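Local coordinates for protein TarM (Staphylococcus aureus subsp. aureus 21178, PDB 4X7R) that belongs to the GT-B clan of glycosyltransferases, built from two Rossmann-like domains, and carries an additional large antiparallel beta sheet, at residues M1-H9 against D220-S230; Y245-H253 against K263-E271. The protein carries 1 engineered substitution. One frame throughout, in Å; residues are numbered along the deposited sequence.

Contact 1: M1-H9 against D220-S230; sequences MKKIFMMVH and DSIMICDGPGS. With SUS (2-deoxy-3,6-di-O-sulfo-2-(sulfoamino)-alpha-D-glucopyranose), chain C; BDP (beta-D-glucopyranuronic acid), chain B.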
loop_
_atom_site.group_PDB
_atom_site.type_symbol
_atom_site.label_atom_id
_atom_site.label_comp_id
_atom_site.label_asym_id
_atom_site.label_seq_id
_atom_site.Cartn_x
_atom_site.Cartn_y
_atom_site.Cartn_z
ATOM N N MET A 1 13.943 -18.829 17.281
ATOM C CA MET A 1 13.465 -18.251 18.536
ATOM C C MET A 1 12.556 -17.030 18.241
ATOM O O MET A 1 11.337 -17.200 18.189
ATOM C CB MET A 1 14.657 -17.887 19.431
ATOM C CG MET A 1 14.341 -17.926 20.903
ATOM S SD MET A 1 15.693 -17.348 21.963
ATOM C CE MET A 1 15.653 -15.529 21.620
ATOM N N LYS A 2 13.139 -15.825 18.006
ATOM C CA LYS A 2 12.353 -14.634 17.656
ATOM C C LYS A 2 11.650 -14.819 16.325
ATOM O O LYS A 2 12.230 -15.371 15.389
ATOM C CB LYS A 2 13.216 -13.375 17.578
ATOM C CG LYS A 2 13.640 -12.833 18.934
ATOM C CD LYS A 2 14.463 -11.590 18.729
ATOM C CE LYS A 2 14.989 -11.041 20.027
ATOM N NZ LYS A 2 16.125 -11.831 20.554
ATOM N N LYS A 3 10.387 -14.379 16.258
ATOM C CA LYS A 3 9.578 -14.364 15.047
ATOM C C LYS A 3 8.771 -13.082 15.038
ATOM O O LYS A 3 8.224 -12.675 16.065
ATOM C CB LYS A 3 8.674 -15.609 14.886
ATOM C CG LYS A 3 8.013 -15.630 13.498
ATOM C CD LYS A 3 7.319 -16.933 13.128
ATOM C CE LYS A 3 6.619 -16.753 11.795
ATOM N NZ LYS A 3 5.800 -17.930 11.405
ATOM N N ILE A 4 8.725 -12.444 13.869
ATOM C CA ILE A 4 8.079 -11.159 13.649
ATOM C C ILE A 4 6.873 -11.258 12.704
ATOM O O ILE A 4 6.929 -11.945 11.677
ATOM C CB ILE A 4 9.161 -10.136 13.197
ATOM C CG1 ILE A 4 10.249 -9.967 14.292
ATOM C CG2 ILE A 4 8.551 -8.795 12.833
ATOM C CD1 ILE A 4 11.474 -9.155 13.845
ATOM N N PHE A 5 5.792 -10.540 13.064
ATOM C CA PHE A 5 4.537 -10.449 12.310
ATOM C C PHE A 5 4.257 -8.985 12.105
ATOM O O PHE A 5 4.109 -8.230 13.062
ATOM C CB PHE A 5 3.378 -11.147 13.057
ATOM C CG PHE A 5 3.654 -12.602 13.361
ATOM C CD1 PHE A 5 4.370 -12.967 14.498
ATOM C CD2 PHE A 5 3.167 -13.609 12.530
ATOM C CE1 PHE A 5 4.625 -14.318 14.781
ATOM C CE2 PHE A 5 3.428 -14.958 12.805
ATOM C CZ PHE A 5 4.153 -15.302 13.932
ATOM N N MET A 6 4.263 -8.575 10.850
ATOM C CA MET A 6 4.151 -7.188 10.428
ATOM C C MET A 6 2.836 -6.969 9.753
ATOM O O MET A 6 2.571 -7.547 8.714
ATOM C CB MET A 6 5.349 -6.802 9.544
ATOM C CG MET A 6 6.661 -7.170 10.171
ATOM S SD MET A 6 8.172 -6.701 9.287
ATOM C CE MET A 6 7.800 -7.144 7.612
ATOM N N MET A 7 2.007 -6.148 10.369
ATOM C CA MET A 7 0.624 -5.936 10.004
ATOM C C MET A 7 0.313 -4.743 9.175
ATOM O O MET A 7 0.772 -3.622 9.441
ATOM C CB MET A 7 -0.236 -5.963 11.259
ATOM C CG MET A 7 -0.189 -7.304 11.958
ATOM S SD MET A 7 -0.514 -7.077 13.714
ATOM C CE MET A 7 -1.948 -6.098 13.627
ATOM N N VAL A 8 -0.456 -4.999 8.139
ATOM C CA VAL A 8 -0.936 -3.994 7.184
ATOM C C VAL A 8 -2.319 -4.440 6.666
ATOM O O VAL A 8 -2.667 -5.626 6.754
ATOM C CB VAL A 8 0.120 -3.782 6.054
ATOM C CG1 VAL A 8 0.243 -4.992 5.107
ATOM C CG2 VAL A 8 -0.127 -2.504 5.276
ATOM N N HIS A 9 -3.105 -3.501 6.137
ATOM C CA HIS A 9 -4.410 -3.807 5.579
ATOM C C HIS A 9 -4.333 -4.915 4.512
ATOM O O HIS A 9 -4.995 -5.944 4.655
ATOM C CB HIS A 9 -5.014 -2.527 4.978
ATOM C CG HIS A 9 -6.250 -2.767 4.182
ATOM N ND1 HIS A 9 -7.302 -3.510 4.693
ATOM C CD2 HIS A 9 -6.582 -2.321 2.948
ATOM C CE1 HIS A 9 -8.215 -3.536 3.739
ATOM N NE2 HIS A 9 -7.836 -2.825 2.675
ATOM N N ASP A 220 9.241 -14.034 22.548
ATOM C CA ASP A 220 9.932 -14.219 21.272
ATOM C C ASP A 220 9.039 -13.804 20.100
ATOM O O ASP A 220 9.551 -13.562 19.012
ATOM C CB ASP A 220 10.395 -15.688 21.121
ATOM C CG ASP A 220 11.552 -16.087 22.041
ATOM O OD1 ASP A 220 12.373 -15.213 22.374
ATOM O OD2 ASP A 220 11.631 -17.286 22.424
ATOM N N SER A 221 7.709 -13.734 20.325
ATOM C CA SER A 221 6.721 -13.310 19.317
ATOM C C SER A 221 6.691 -11.785 19.307
ATOM O O SER A 221 6.500 -11.153 20.356
ATOM C CB SER A 221 5.340 -13.860 19.642
ATOM O OG SER A 221 5.223 -15.251 19.393
ATOM N N ILE A 222 6.941 -11.197 18.136
ATOM C CA ILE A 222 6.977 -9.735 17.984
ATOM C C ILE A 222 5.972 -9.300 16.928
ATOM O O ILE A 222 6.015 -9.782 15.789
ATOM C CB ILE A 222 8.414 -9.229 17.662
ATOM C CG1 ILE A 222 9.408 -9.602 18.796
ATOM C CG2 ILE A 222 8.418 -7.698 17.359
ATOM C CD1 ILE A 222 10.805 -9.902 18.336
ATOM N N MET A 223 5.064 -8.394 17.316
ATOM C CA MET A 223 4.078 -7.816 16.411
ATOM C C MET A 223 4.519 -6.404 16.083
ATOM O O MET A 223 4.856 -5.617 16.979
ATOM C CB MET A 223 2.685 -7.786 17.049
ATOM C CG MET A 223 2.049 -9.169 17.130
ATOM S SD MET A 223 0.452 -9.167 17.996
ATOM C CE MET A 223 1.007 -9.314 19.661
ATOM N N ILE A 224 4.527 -6.084 14.792
ATOM C CA ILE A 224 4.858 -4.737 14.335
ATOM C C ILE A 224 3.681 -4.284 13.517
ATOM O O ILE A 224 3.369 -4.904 12.504
ATOM C CB ILE A 224 6.194 -4.620 13.532
ATOM C CG1 ILE A 224 7.403 -5.034 14.385
ATOM C CG2 ILE A 224 6.367 -3.171 12.978
ATOM C CD1 ILE A 224 8.708 -5.186 13.594
ATOM N N CYS A 225 3.035 -3.221 13.932
ATOM C CA CYS A 225 1.916 -2.743 13.164
ATOM C C CYS A 225 2.363 -1.574 12.313
ATOM O O CYS A 225 2.784 -0.546 12.846
ATOM C CB CYS A 225 0.728 -2.385 14.049
ATOM S SG CYS A 225 -0.674 -1.723 13.118
ATOM N N ASP A 226 2.290 -1.756 10.988
ATOM C CA ASP A 226 2.668 -0.777 9.969
ATOM C C ASP A 226 1.483 0.020 9.458
ATOM O O ASP A 226 1.579 1.240 9.293
ATOM C CB ASP A 226 3.402 -1.481 8.821
ATOM C CG ASP A 226 4.830 -1.837 9.163
ATOM O OD1 ASP A 226 5.652 -0.903 9.298
ATOM O OD2 ASP A 226 5.125 -3.054 9.322
ATOM N N GLY A 227 0.375 -0.657 9.180
ATOM C CA GLY A 227 -0.834 0.026 8.723
ATOM C C GLY A 227 -1.473 0.739 9.894
ATOM O O GLY A 227 -1.827 0.086 10.876
ATOM N N PRO A 228 -1.551 2.083 9.889
ATOM C CA PRO A 228 -2.091 2.789 11.079
ATOM C C PRO A 228 -3.523 2.432 11.466
ATOM O O PRO A 228 -3.838 2.324 12.659
ATOM C CB PRO A 228 -1.928 4.274 10.721
ATOM C CG PRO A 228 -1.844 4.312 9.211
ATOM C CD PRO A 228 -1.140 3.033 8.828
ATOM N N GLY A 229 -4.387 2.250 10.465
ATOM C CA GLY A 229 -5.774 1.887 10.719
ATOM C C GLY A 229 -5.896 0.484 11.299
ATOM O O GLY A 229 -6.926 0.151 11.898
ATOM N N SER A 230 -4.825 -0.346 11.145
ATOM C CA SER A 230 -4.777 -1.708 11.686
ATOM C C SER A 230 -4.345 -1.783 13.143
ATOM O O SER A 230 -4.430 -2.859 13.729
ATOM C CB SER A 230 -3.864 -2.598 10.843
ATOM O OG SER A 230 -4.642 -3.068 9.755
HETATM N N2 SUS C . -9.865 -2.382 7.706
HETATM C C1 SUS C . -11.258 -1.139 6.100
HETATM S S1 SUS C . -9.879 -4.114 7.369
HETATM C C2 SUS C . -9.863 -1.636 6.434
HETATM S S2 SUS C . -9.759 0.886 1.136
HETATM C C3 SUS C . -8.875 -0.450 6.481
HETATM O O3 SUS C . -7.526 -0.917 6.692
HETATM S S3 SUS C . -6.822 -0.556 7.998
HETATM C C4 SUS C . -8.937 0.423 5.220
HETATM O O4 SUS C . -8.172 1.573 5.519
HETATM C C5 SUS C . -10.425 0.800 4.889
HETATM O O5 SUS C . -11.236 -0.411 4.844
HETATM C C6 SUS C . -10.615 1.425 3.509
HETATM O O6 SUS C . -10.128 0.496 2.557
HETATM O O1S SUS C . -8.551 -4.506 6.727
HETATM O O2S SUS C . -10.091 -4.810 8.705
HETATM O O3S SUS C . -11.016 -4.460 6.409
HETATM O O4S SUS C . -9.044 -0.306 0.491
HETATM O O5S SUS C . -11.041 1.233 0.375
HETATM O O6S SUS C . -8.816 2.093 1.150
HETATM O O7S SUS C . -6.833 0.956 8.105
HETATM O O8S SUS C . -5.375 -1.050 8.006
HETATM O O9S SUS C . -7.567 -1.157 9.185
HETATM C C1 BDP B . -7.394 1.953 4.383
HETATM C C2 BDP B . -7.336 3.504 4.323
HETATM C C3 BDP B . -6.413 3.968 3.196
HETATM C C4 BDP B . -5.032 3.204 3.222
HETATM C C5 BDP B . -5.288 1.661 3.319
HETATM C C6 BDP B . -3.984 0.837 3.378
HETATM O O2 BDP B . -8.645 4.016 4.113
HETATM O O3 BDP B . -6.212 5.395 3.313
HETATM O O4 BDP B . -4.375 3.465 1.985
HETATM O O5 BDP B . -6.085 1.373 4.500
HETATM O O6A BDP B . -3.316 0.891 4.438
HETATM O O6B BDP B . -3.726 0.105 2.392
#
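I4 and I222 run abreast across two parallel strands, with I4 CG1 3.9 Å from I222 CB. The other branch of I4 leads along the sheet instead. I4 CG2 is anti to the backbone N and meets I224 CD1 at 3.7 Å, the two side chains crossing at a slant. M6 follows on the same face. Helix 17-31 packs on I4, M6 and I224, and helix 480-492 on I4, I222 and I224.

F5 and M7 project from the other face together with M223 and C225. The F5 ring has its edge near I222 O. M7 CE ends 4.1 Å from S230 O, and M234 of helix 231-235 packs against M7 and M223.

The backbones bond in regular parallel register from K3 to M7. At the end M7 O accepts two N-H groups, D226 N at 2.9 Å and G227 N at 3.0 Å, both in its carbonyl plane. Beyond the strands, H9 ND1 bonds SUS O1S at 2.6 Å, and SUS C4 sits over one face of the ring. Adjacent parallel strands ending in loops that line a ligand pocket are typical of a Rossmann-like domain of the GT-B fold.

Contact 2: Y245-H253 against K263-E271; sequences YGVIHVNHH and KKSEKYIIE. With 3YW ((2S)-2,3-dihydroxypropyl 2-acetamido-2-deoxy-alpha-D-glucopyranoside), chain F.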
loop_
_atom_site.group_PDB
_atom_site.type_symbol
_atom_site.label_atom_id
_atom_site.label_comp_id
_atom_site.label_asym_id
_atom_site.label_seq_id
_atom_site.Cartn_x
_atom_site.Cartn_y
_atom_site.Cartn_z
ATOM N N TYR A 245 4.631 -3.328 18.682
ATOM C CA TYR A 245 5.246 -2.096 18.171
ATOM C C TYR A 245 4.375 -1.517 17.113
ATOM O O TYR A 245 3.755 -2.256 16.353
ATOM C CB TYR A 245 6.652 -2.343 17.552
ATOM C CG TYR A 245 7.659 -2.875 18.543
ATOM C CD1 TYR A 245 8.365 -2.014 19.378
ATOM C CD2 TYR A 245 7.843 -4.242 18.711
ATOM C CE1 TYR A 245 9.243 -2.502 20.344
ATOM C CE2 TYR A 245 8.741 -4.741 19.656
ATOM C CZ TYR A 245 9.426 -3.867 20.479
ATOM O OH TYR A 245 10.263 -4.348 21.448
ATOM N N GLY A 246 4.357 -0.198 17.050
ATOM C CA GLY A 246 3.629 0.533 16.019
ATOM C C GLY A 246 4.666 1.311 15.243
ATOM O O GLY A 246 5.538 1.923 15.865
ATOM N N VAL A 247 4.645 1.236 13.886
ATOM C CA VAL A 247 5.558 2.046 13.070
ATOM C C VAL A 247 4.715 3.140 12.407
ATOM O O VAL A 247 3.780 2.819 11.673
ATOM C CB VAL A 247 6.401 1.258 12.011
ATOM C CG1 VAL A 247 7.191 2.218 11.108
ATOM C CG2 VAL A 247 7.345 0.241 12.663
ATOM N N ILE A 248 5.036 4.414 12.678
ATOM C CA ILE A 248 4.373 5.564 12.052
ATOM C C ILE A 248 5.179 5.913 10.777
ATOM O O ILE A 248 6.383 6.149 10.830
ATOM C CB ILE A 248 4.137 6.710 13.057
ATOM C CG1 ILE A 248 2.947 6.278 13.996
ATOM C CG2 ILE A 248 3.818 8.025 12.320
ATOM C CD1 ILE A 248 2.660 7.069 15.139
ATOM N N HIS A 249 4.537 5.790 9.627
ATOM C CA HIS A 249 5.212 5.967 8.339
ATOM C C HIS A 249 5.059 7.384 7.769
ATOM O O HIS A 249 5.715 7.725 6.783
ATOM C CB HIS A 249 4.677 4.939 7.324
ATOM C CG HIS A 249 5.131 3.548 7.595
ATOM N ND1 HIS A 249 6.300 3.060 7.046
ATOM C CD2 HIS A 249 4.567 2.586 8.359
ATOM C CE1 HIS A 249 6.406 1.813 7.477
ATOM N NE2 HIS A 249 5.388 1.489 8.275
ATOM N N VAL A 250 4.230 8.198 8.381
ATOM C CA VAL A 250 3.878 9.519 7.825
ATOM C C VAL A 250 4.079 10.664 8.822
ATOM O O VAL A 250 4.206 10.442 10.023
ATOM C CB VAL A 250 2.388 9.502 7.328
ATOM C CG1 VAL A 250 2.136 8.411 6.271
ATOM C CG2 VAL A 250 1.420 9.300 8.500
ATOM N N ASN A 251 3.984 11.885 8.325
ATOM C CA ASN A 251 3.931 13.052 9.175
ATOM C C ASN A 251 2.560 12.913 9.903
ATOM O O ASN A 251 1.523 12.709 9.252
ATOM C CB ASN A 251 4.010 14.338 8.326
ATOM C CG ASN A 251 4.063 15.608 9.140
ATOM O OD1 ASN A 251 3.451 15.704 10.206
ATOM N ND2 ASN A 251 4.779 16.625 8.657
ATOM N N HIS A 252 2.585 12.925 11.254
ATOM C CA HIS A 252 1.411 12.714 12.099
ATOM C C HIS A 252 0.420 13.899 12.089
ATOM O O HIS A 252 -0.683 13.780 12.620
ATOM C CB HIS A 252 1.842 12.354 13.518
ATOM C CG HIS A 252 2.631 13.451 14.173
ATOM N ND1 HIS A 252 3.865 13.860 13.663
ATOM C CD2 HIS A 252 2.333 14.200 15.258
ATOM C CE1 HIS A 252 4.255 14.855 14.444
ATOM N NE2 HIS A 252 3.366 15.093 15.422
ATOM N N HIS A 253 0.794 15.032 11.498
ATOM C CA HIS A 253 -0.152 16.139 11.410
ATOM C C HIS A 253 -1.078 15.874 10.224
ATOM O O HIS A 253 -0.679 15.203 9.251
ATOM C CB HIS A 253 0.548 17.485 11.174
ATOM C CG HIS A 253 1.482 17.895 12.257
ATOM N ND1 HIS A 253 2.823 17.497 12.248
ATOM C CD2 HIS A 253 1.282 18.743 13.293
ATOM C CE1 HIS A 253 3.382 18.075 13.303
ATOM N NE2 HIS A 253 2.497 18.839 13.962
ATOM N N LYS A 263 -3.598 13.567 12.506
ATOM C CA LYS A 263 -4.299 12.472 11.816
ATOM C C LYS A 263 -4.869 11.549 12.900
ATOM O O LYS A 263 -4.174 11.269 13.874
ATOM C CB LYS A 263 -3.339 11.685 10.906
ATOM C CG LYS A 263 -2.765 12.488 9.745
ATOM C CD LYS A 263 -1.857 11.649 8.880
ATOM C CE LYS A 263 -1.686 12.249 7.503
ATOM N NZ LYS A 263 -0.291 12.714 7.233
ATOM N N LYS A 264 -6.140 11.156 12.779
ATOM C CA LYS A 264 -6.813 10.313 13.775
ATOM C C LYS A 264 -6.129 8.996 14.109
ATOM O O LYS A 264 -5.925 8.729 15.288
ATOM C CB LYS A 264 -8.315 10.129 13.498
ATOM C CG LYS A 264 -9.164 10.949 14.481
ATOM C CD LYS A 264 -9.713 12.270 13.926
ATOM C CE LYS A 264 -8.881 13.481 14.312
ATOM N NZ LYS A 264 -9.247 14.664 13.494
ATOM N N SER A 265 -5.768 8.190 13.105
ATOM C CA SER A 265 -5.125 6.878 13.325
ATOM C C SER A 265 -3.802 7.014 14.051
ATOM O O SER A 265 -3.628 6.411 15.108
ATOM C CB SER A 265 -4.908 6.136 12.011
ATOM O OG SER A 265 -6.118 5.963 11.298
ATOM N N GLU A 266 -2.898 7.871 13.521
ATOM C CA GLU A 266 -1.575 8.143 14.108
ATOM C C GLU A 266 -1.676 8.718 15.506
ATOM O O GLU A 266 -0.878 8.340 16.356
ATOM C CB GLU A 266 -0.711 9.027 13.186
ATOM C CG GLU A 266 -0.206 8.281 11.951
ATOM C CD GLU A 266 -1.199 8.015 10.828
ATOM O OE1 GLU A 266 -2.349 8.494 10.912
ATOM O OE2 GLU A 266 -0.819 7.347 9.841
ATOM N N LYS A 267 -2.704 9.541 15.779
ATOM C CA LYS A 267 -2.900 10.152 17.112
ATOM C C LYS A 267 -3.188 9.083 18.169
ATOM O O LYS A 267 -2.667 9.148 19.290
ATOM C CB LYS A 267 -4.016 11.199 17.072
ATOM C CG LYS A 267 -4.290 11.906 18.405
ATOM C CD LYS A 267 -5.203 13.109 18.206
ATOM C CE LYS A 267 -5.824 13.562 19.504
ATOM N NZ LYS A 267 -7.042 12.777 19.851
ATOM N N TYR A 268 -4.011 8.093 17.789
ATOM C CA TYR A 268 -4.357 6.960 18.642
ATOM C C TYR A 268 -3.131 6.069 18.941
ATOM O O TYR A 268 -2.960 5.615 20.068
ATOM C CB TYR A 268 -5.518 6.164 18.018
ATOM C CG TYR A 268 -6.045 5.073 18.919
ATOM C CD1 TYR A 268 -6.808 5.376 20.045
ATOM C CD2 TYR A 268 -5.787 3.734 18.644
ATOM C CE1 TYR A 268 -7.291 4.372 20.880
ATOM C CE2 TYR A 268 -6.277 2.721 19.463
ATOM C CZ TYR A 268 -7.027 3.043 20.581
ATOM O OH TYR A 268 -7.486 2.035 21.391
ATOM N N ILE A 269 -2.276 5.839 17.948
ATOM C CA ILE A 269 -1.047 5.069 18.121
ATOM C C ILE A 269 -0.126 5.792 19.132
ATOM O O ILE A 269 0.253 5.201 20.150
ATOM C CB ILE A 269 -0.351 4.792 16.757
ATOM C CG1 ILE A 269 -1.294 3.987 15.804
ATOM C CG2 ILE A 269 0.994 4.047 16.947
ATOM C CD1 ILE A 269 -0.829 3.925 14.378
ATOM N N ILE A 270 0.193 7.066 18.861
ATOM C CA ILE A 270 1.053 7.911 19.698
ATOM C C ILE A 270 0.566 7.992 21.142
ATOM O O ILE A 270 1.356 7.777 22.062
ATOM C CB ILE A 270 1.220 9.327 19.089
ATOM C CG1 ILE A 270 1.930 9.276 17.726
ATOM C CG2 ILE A 270 1.934 10.264 20.075
ATOM C CD1 ILE A 270 1.800 10.663 16.902
ATOM N N GLU A 271 -0.724 8.294 21.338
ATOM C CA GLU A 271 -1.315 8.396 22.672
ATOM C C GLU A 271 -1.255 7.116 23.489
ATOM O O GLU A 271 -1.202 7.180 24.721
ATOM C CB GLU A 271 -2.731 8.952 22.590
ATOM C CG GLU A 271 -2.711 10.452 22.338
ATOM C CD GLU A 271 -4.052 11.120 22.102
ATOM O OE1 GLU A 271 -5.009 10.426 21.689
ATOM O OE2 GLU A 271 -4.131 12.355 22.298
HETATM O O3A 3YW F . -0.326 6.089 4.569
HETATM C C4A 3YW F . 3.098 5.051 3.455
HETATM C C5A 3YW F . 1.812 5.839 3.503
HETATM O O5 3YW F . 6.034 5.267 4.348
HETATM C C6A 3YW F . 0.903 5.380 4.616
HETATM C C5 3YW F . 7.303 5.315 3.682
HETATM C C6 3YW F . 8.090 4.122 4.171
HETATM C C4 3YW F . 7.951 6.668 3.968
HETATM O O6 3YW F . 8.264 4.142 5.580
HETATM C C3 3YW F . 7.105 7.752 3.307
HETATM O O4 3YW F . 9.264 6.709 3.420
HETATM O O3 3YW F . 7.634 9.055 3.552
HETATM O O7 3YW F . 4.299 10.043 4.304
HETATM C C7 3YW F . 4.242 9.596 3.163
HETATM C C8 3YW F . 3.543 10.327 2.057
HETATM N N2 3YW F . 4.806 8.434 2.829
HETATM C C2 3YW F . 5.641 7.664 3.738
HETATM C C1 3YW F . 5.086 6.241 3.923
HETATM O O1 3YW F . 4.206 5.788 2.933
HETATM O O2 3YW F . 1.144 5.707 2.248
HETATM O O HOH W 1 1.467 5.714 9.795
#
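I248 meets I269 and I270 of helix 264-271 with the end of its side chain. I248 CD1 packs on I270 CG1 at 3.5 Å, a tight carbon contact, and the I270 side chain stands nearly perpendicular to that of I248. I248 and I269 run alongside in opposite senses, with I248 CD1 3.9 Å from I269 CG2. G246 has no side chain, and I269 CG2 lies near its CA. I270 CD1 also reaches H252 CB at 3.8 Å. V250 CG2 packs against E266 OE2; the E266 chain is bent at its CB-CG bond (chi2 75°), which turns the carboxylate toward V250.

Direct hydrogen bonds gather round K263, the N-cap residue. K263 N donates to H252 O at 2.9 Å. K263 NZ donates to N251 O at 2.7 Å, nearly along the C=O axis, and weakly to H253 O. N255 OD1 is another partner of NZ. Three oxygens, H253 O only weakly, hold the ammonium group against the 251-255 loop, away from the helix start.

One water links the segments. It accepts from H249 N and donates to E266 OE2.

Within 245-253, N251 OD1 accepts from H253 N in an Asx turn. N251 OD1 also takes H253 ND1 at 2.8 Å, on a lone pair and in the plane of the H253 ring. Two hydrogen bonds to this one oxygen tie the H253 backbone and ring to N251. H252 has its own partners, Q293 and Q286.

The ligand lies by H249 and V250. H249 ND1 and 3YW O6 share a hydrogen bond at the ring edge, while V250 CG1 touches 3YW O7. Strand 243-247, helix 264-271 and strand 278-281 form a beta-alpha-beta unit of the Rossmann-like domain, and the loop after its first strand helps form the 3YW pocket.

How the contacts relate
Both contacts are largely buried and involve strands of the same seven-stranded parallel sheet. Contact 1 joins two of its central strands, so regular backbone bonds dominate, with mostly apolar side chains on both faces. Contact 2 joins the end of a strand and its loop to a helix. Its chemistry is more varied, with apolar packing, a lysine bonded to loop carbonyls and a bridging water. Strands 221-225 and 243-247 are neighbours, and C225 N probably bonds to Y245 O. D226 OD1 probably bonds to H249 NE2, so a contact 1 residue supports a ligand-binding histidine of contact 2. Contact 1 reaches the glycan pocket, contact 2 the 3YW pocket.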